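PDB 5DL8: benzoate transport porin BenP from Acinetobacter baumannii AB307-0294, which probably forms an outer-membrane channel of the OprD porin family through which small molecules such as benzoate may pass. Local coordinates for residues 309-318 against 356-364. Numbering follows the deposited sequence.
Sequences NATGFFKEDE and NHETESNVI
E360 and E358, two inward-facing glutamates of barrel strand 355-368, hold the inward-folded loop 309-318 of this OprD-family porin against the barrel wall. The E360 carboxylate grips the loop with both oxygens. E360 OE2 offers its syn lone pair to A310 N at 3.1 Å, a fairly straight bond (163°), while E360 OE1 accepts from T311 OG1 at 2.6 Å. With CG anti to the backbone N (chi1 -172°), E360 reaches off the strand in an extended chain that brings its carboxylate to these two groups. Between the glutamates lies the F313 ring, whose edge meets the strand: F313 CZ sits 3.6 Å from E360 CB, and E360 N also lies at that edge, near the ring plane.

At E358 the carboxylate faces K315, whose NZ forms a salt bridge across the syn sides of both oxygens, 3.2 Å from E358 OE1. E318 OE2 comes within 2.5 Å of E358 OE1, so close that one of the two acids probably carries a proton. Farther out, Y386 on strand 377-388 hydrogen-bonds E358 OE2, and within the type II turn K315-E318, K315 N donates to E318 OE1, which helps fix that carboxylate beside E358. Q285 NE2 hydrogen-bonds the carbonyl oxygens of both G312 and F313. One water joins both halves of the contact: its oxygen donates to T311 OG1 and to E358 OE1 (2.7 Å) and accepts from F313 N at 2.9 Å.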
ATOM      1  N   ASN A 309       6.967   5.224  -2.713  1.00 32.28           N
ATOM      2  CA  ASN A 309       6.657   6.404  -3.515  1.00 30.04           C
ATOM      3  C   ASN A 309       6.522   5.901  -4.964  1.00 30.45           C
ATOM      4  O   ASN A 309       6.283   4.699  -5.187  1.00 32.42           O
ATOM      5  CB  ASN A 309       7.702   7.502  -3.303  1.00 29.63           C
ATOM      6  CG  ASN A 309       9.184   7.068  -3.698  1.00 31.66           C
ATOM      7  OD1 ASN A 309       9.494   5.925  -4.166  1.00 32.28           O
ATOM      8  ND2 ASN A 309      10.094   7.975  -3.470  1.00 31.81           N
ATOM      9  N   ALA A 310       6.699   6.761  -5.954  1.00 32.88           N
ATOM     10  CA  ALA A 310       6.334   6.401  -7.328  1.00 32.38           C
ATOM     11  C   ALA A 310       7.232   5.413  -8.010  1.00 33.23           C
ATOM     12  O   ALA A 310       6.781   4.682  -8.832  1.00 31.29           O
ATOM     13  CB  ALA A 310       6.316   7.679  -8.175  1.00 37.86           C
ATOM     14  N   THR A 311       8.554   5.472  -7.703  1.00 34.86           N
ATOM     15  CA  THR A 311       9.591   4.785  -8.419  1.00 31.63           C
ATOM     16  C   THR A 311      10.392   3.801  -7.462  1.00 32.09           C
ATOM     17  O   THR A 311      10.768   2.708  -7.861  1.00 30.30           O
ATOM     18  CB  THR A 311      10.489   5.794  -9.218  1.00 32.72           C
ATOM     19  OG1 THR A 311      11.171   6.721  -8.396  1.00 31.33           O
ATOM     20  CG2 THR A 311       9.693   6.531 -10.294  1.00 33.29           C
ATOM     21  N   GLY A 312      10.567   4.157  -6.186  1.00 28.61           N
ATOM     22  CA  GLY A 312      10.795   3.145  -5.131  1.00 29.47           C
ATOM     23  C   GLY A 312      12.231   2.968  -4.521  1.00 27.78           C
ATOM     24  O   GLY A 312      12.408   2.511  -3.385  1.00 23.97           O
ATOM     25  N   PHE A 313      13.178   3.297  -5.395  1.00 29.17           N
ATOM     26  CA  PHE A 313      14.582   3.317  -5.170  1.00 28.90           C
ATOM     27  C   PHE A 313      15.015   1.923  -4.703  1.00 29.67           C
ATOM     28  O   PHE A 313      15.714   1.826  -3.698  1.00 28.66           O
ATOM     29  CB  PHE A 313      14.824   4.459  -4.203  1.00 28.32           C
ATOM     30  CG  PHE A 313      14.463   5.836  -4.794  1.00 27.99           C
ATOM     31  CD1 PHE A 313      13.164   6.264  -4.864  1.00 27.20           C
ATOM     32  CD2 PHE A 313      15.452   6.650  -5.305  1.00 28.63           C
ATOM     33  CE1 PHE A 313      12.894   7.492  -5.439  1.00 28.47           C
ATOM     34  CE2 PHE A 313      15.192   7.890  -5.804  1.00 29.85           C
ATOM     35  CZ  PHE A 313      13.899   8.295  -5.962  1.00 28.41           C
ATOM     36  N   PHE A 314      14.523   0.872  -5.385  1.00 28.39           N
ATOM     37  CA  PHE A 314      14.772  -0.532  -4.950  1.00 28.67           C
ATOM     38  C   PHE A 314      15.705  -1.278  -5.962  1.00 27.52           C
ATOM     39  O   PHE A 314      15.809  -2.478  -6.011  1.00 26.67           O
ATOM     40  CB  PHE A 314      13.418  -1.268  -4.631  1.00 29.26           C
ATOM     41  CG  PHE A 314      12.393  -1.213  -5.709  1.00 30.83           C
ATOM     42  CD1 PHE A 314      12.484  -2.048  -6.845  1.00 33.29           C
ATOM     43  CD2 PHE A 314      11.295  -0.345  -5.606  1.00 32.83           C
ATOM     44  CE1 PHE A 314      11.494  -1.972  -7.915  1.00 35.90           C
ATOM     45  CE2 PHE A 314      10.339  -0.219  -6.669  1.00 34.61           C
ATOM     46  CZ  PHE A 314      10.410  -1.052  -7.806  1.00 35.07           C
ATOM     47  N   LYS A 315      16.397  -0.550  -6.795  1.00 26.37           N
ATOM     48  CA  LYS A 315      17.216  -1.163  -7.790  1.00 28.36           C
ATOM     49  C   LYS A 315      18.539  -1.710  -7.165  1.00 27.55           C
ATOM     50  O   LYS A 315      18.969  -1.300  -6.084  1.00 24.60           O
ATOM     51  CB  LYS A 315      17.576  -0.192  -8.970  1.00 29.68           C
ATOM     52  CG  LYS A 315      16.396   0.406  -9.716  1.00 29.96           C
ATOM     53  CD  LYS A 315      16.724   1.676 -10.535  1.00 30.66           C
ATOM     54  CE  LYS A 315      15.489   2.293 -11.069  1.00 30.75           C
ATOM     55  NZ  LYS A 315      14.599   2.881 -10.030  1.00 31.79           N
ATOM     56  N   GLU A 316      19.115  -2.655  -7.892  1.00 27.41           N
ATOM     57  CA  GLU A 316      20.270  -3.413  -7.374  1.00 29.04           C
ATOM     58  C   GLU A 316      21.414  -2.502  -6.975  1.00 29.12           C
ATOM     59  O   GLU A 316      21.902  -1.716  -7.777  1.00 29.64           O
ATOM     60  CB  GLU A 316      20.792  -4.390  -8.453  1.00 30.84           C
ATOM     61  CG  GLU A 316      22.082  -5.116  -8.125  1.00 32.23           C
ATOM     62  CD  GLU A 316      22.480  -6.125  -9.229  1.00 35.99           C
ATOM     63  OE1 GLU A 316      21.629  -6.404 -10.088  1.00 35.97           O
ATOM     64  OE2 GLU A 316      23.613  -6.664  -9.230  1.00 37.35           O
ATOM     65  N   ASP A 317      21.888  -2.660  -5.760  1.00 29.07           N
ATOM     66  CA  ASP A 317      22.930  -1.818  -5.214  1.00 30.26           C
ATOM     67  C   ASP A 317      22.562  -0.382  -4.857  1.00 30.28           C
ATOM     68  O   ASP A 317      23.437   0.375  -4.421  1.00 32.24           O
ATOM     69  CB  ASP A 317      24.164  -1.827  -6.100  1.00 32.48           C
ATOM     70  CG  ASP A 317      24.871  -3.173  -6.132  1.00 34.42           C
ATOM     71  OD1 ASP A 317      24.780  -4.007  -5.218  1.00 40.09           O
ATOM     72  OD2 ASP A 317      25.677  -3.353  -7.004  1.00 38.79           O
ATOM     73  N   GLU A 318      21.291  -0.007  -5.018  1.00 28.61           N
ATOM     74  CA  GLU A 318      20.908   1.381  -4.962  1.00 27.18           C
ATOM     75  C   GLU A 318      20.921   1.867  -3.493  1.00 25.45           C
ATOM     76  O   GLU A 318      20.325   1.280  -2.612  1.00 23.47           O
ATOM     77  CB  GLU A 318      19.537   1.647  -5.625  1.00 26.68           C
ATOM     78  CG  GLU A 318      19.095   3.138  -5.507  1.00 26.81           C
ATOM     79  CD  GLU A 318      17.944   3.502  -6.424  1.00 27.13           C
ATOM     80  OE1 GLU A 318      17.225   2.634  -6.904  1.00 25.16           O
ATOM     81  OE2 GLU A 318      17.804   4.748  -6.711  1.00 30.39           O
ATOM     82  N   ASN A 356      24.400   5.084 -12.750  1.00 37.55           N
ATOM     83  CA  ASN A 356      23.193   5.867 -12.853  1.00 36.32           C
ATOM     84  C   ASN A 356      22.868   6.585 -11.565  1.00 34.99           C
ATOM     85  O   ASN A 356      23.325   6.223 -10.524  1.00 31.77           O
ATOM     86  CB  ASN A 356      22.047   4.930 -13.323  1.00 35.63           C
ATOM     87  CG  ASN A 356      21.000   5.613 -14.137  1.00 36.07           C
ATOM     88  OD1 ASN A 356      21.047   6.789 -14.343  1.00 36.57           O
ATOM     89  ND2 ASN A 356      20.013   4.859 -14.574  1.00 36.22           N
ATOM     90  N   HIS A 357      21.984   7.590 -11.662  1.00 36.28           N
ATOM     91  CA  HIS A 357      21.457   8.252 -10.517  1.00 35.41           C
ATOM     92  C   HIS A 357      20.111   8.815 -10.817  1.00 34.44           C
ATOM     93  O   HIS A 357      19.793   9.131 -12.000  1.00 32.91           O
ATOM     94  CB  HIS A 357      22.499   9.293  -9.973  1.00 39.35           C
ATOM     95  CG  HIS A 357      22.839  10.447 -10.887  1.00 43.29           C
ATOM     96  ND1 HIS A 357      22.036  11.564 -11.039  1.00 46.75           N
ATOM     97  CD2 HIS A 357      23.940  10.700 -11.629  1.00 48.92           C
ATOM     98  CE1 HIS A 357      22.595  12.427 -11.874  1.00 46.69           C
ATOM     99  NE2 HIS A 357      23.763  11.935 -12.223  1.00 48.82           N
ATOM    100  N   GLU A 358      19.282   9.000  -9.776  1.00 32.28           N
ATOM    101  CA  GLU A 358      17.907   9.483 -10.057  1.00 31.56           C
ATOM    102  C   GLU A 358      17.342  10.261  -8.879  1.00 30.10           C
ATOM    103  O   GLU A 358      17.821  10.105  -7.751  1.00 31.60           O
ATOM    104  CB  GLU A 358      16.995   8.289 -10.413  1.00 30.15           C
ATOM    105  CG  GLU A 358      16.885   7.352  -9.227  1.00 28.85           C
ATOM    106  CD  GLU A 358      16.219   6.004  -9.484  1.00 29.56           C
ATOM    107  OE1 GLU A 358      16.121   5.187  -8.473  1.00 28.71           O
ATOM    108  OE2 GLU A 358      15.770   5.773 -10.665  1.00 29.23           O
ATOM    109  N   THR A 359      16.365  11.097  -9.136  1.00 28.84           N
ATOM    110  CA  THR A 359      15.722  11.898  -8.119  1.00 29.59           C
ATOM    111  C   THR A 359      14.242  11.817  -8.254  1.00 29.47           C
ATOM    112  O   THR A 359      13.719  11.729  -9.378  1.00 32.34           O
ATOM    113  CB  THR A 359      16.152  13.429  -8.111  1.00 30.26           C
ATOM    114  OG1 THR A 359      15.819  14.058  -9.358  1.00 31.42           O
ATOM    115  CG2 THR A 359      17.595  13.606  -7.852  1.00 30.59           C
ATOM    116  N   GLU A 360      13.524  11.894  -7.147  1.00 30.27           N
ATOM    117  CA  GLU A 360      12.038  11.980  -7.196  1.00 29.14           C
ATOM    118  C   GLU A 360      11.559  12.979  -6.144  1.00 29.33           C
ATOM    119  O   GLU A 360      11.931  12.868  -4.981  1.00 29.28           O
ATOM    120  CB  GLU A 360      11.387  10.652  -6.900  1.00 29.72           C
ATOM    121  CG  GLU A 360       9.837  10.667  -7.134  1.00 31.08           C
ATOM    122  CD  GLU A 360       9.099   9.378  -6.745  1.00 32.73           C
ATOM    123  OE1 GLU A 360       9.433   8.288  -7.298  1.00 34.77           O
ATOM    124  OE2 GLU A 360       8.181   9.472  -5.890  1.00 31.80           O
ATOM    125  N   SER A 361      10.788  13.966  -6.565  1.00 30.08           N
ATOM    126  CA  SER A 361      10.125  14.911  -5.667  1.00 32.02           C
ATOM    127  C   SER A 361       8.614  14.620  -5.680  1.00 30.63           C
ATOM    128  O   SER A 361       8.083  14.138  -6.662  1.00 33.73           O
ATOM    129  CB  SER A 361      10.523  16.380  -6.013  1.00 33.27           C
ATOM    130  OG  SER A 361      10.107  16.683  -7.318  1.00 36.49           O
ATOM    131  N   ASN A 362       7.977  14.826  -4.569  1.00 29.51           N
ATOM    132  CA  ASN A 362       6.557  14.707  -4.373  1.00 30.51           C
ATOM    133  C   ASN A 362       6.041  15.965  -3.630  1.00 31.55           C
ATOM    134  O   ASN A 362       6.614  16.333  -2.569  1.00 28.92           O
ATOM    135  CB  ASN A 362       6.234  13.547  -3.375  1.00 33.04           C
ATOM    136  CG  ASN A 362       6.638  12.153  -3.848  1.00 34.41           C
ATOM    137  OD1 ASN A 362       7.039  11.940  -4.978  1.00 34.72           O
ATOM    138  ND2 ASN A 362       6.415  11.182  -2.986  1.00 34.77           N
ATOM    139  N   VAL A 363       4.899  16.487  -4.073  1.00 30.10           N
ATOM    140  CA  VAL A 363       4.147  17.524  -3.355  1.00 31.33           C
ATOM    141  C   VAL A 363       2.707  16.964  -3.134  1.00 31.43           C
ATOM    142  O   VAL A 363       2.147  16.412  -4.053  1.00 30.83           O
ATOM    143  CB  VAL A 363       4.111  18.873  -4.173  1.00 31.02           C
ATOM    144  CG1 VAL A 363       3.259  19.938  -3.458  1.00 31.72           C
ATOM    145  CG2 VAL A 363       5.509  19.449  -4.379  1.00 31.23           C
ATOM    146  N   ILE A 364       2.177  17.002  -1.898  1.00 32.59           N
ATOM    147  CA  ILE A 364       0.892  16.403  -1.489  1.00 31.40           C
ATOM    148  C   ILE A 364       0.157  17.507  -0.728  1.00 33.83           C
ATOM    149  O   ILE A 364       0.667  18.025   0.346  1.00 33.13           O
ATOM    150  CB  ILE A 364       1.161  15.221  -0.586  1.00 33.55           C
ATOM    151  CG1 ILE A 364       2.106  14.208  -1.289  1.00 33.50           C
ATOM    152  CG2 ILE A 364      -0.122  14.539  -0.096  1.00 32.53           C
ATOM    153  CD1 ILE A 364       2.912  13.425  -0.290  1.00 38.49           C
TER
HETATM  154  O   HOH W   1      13.464   4.693  -7.966  1.00 34.32           O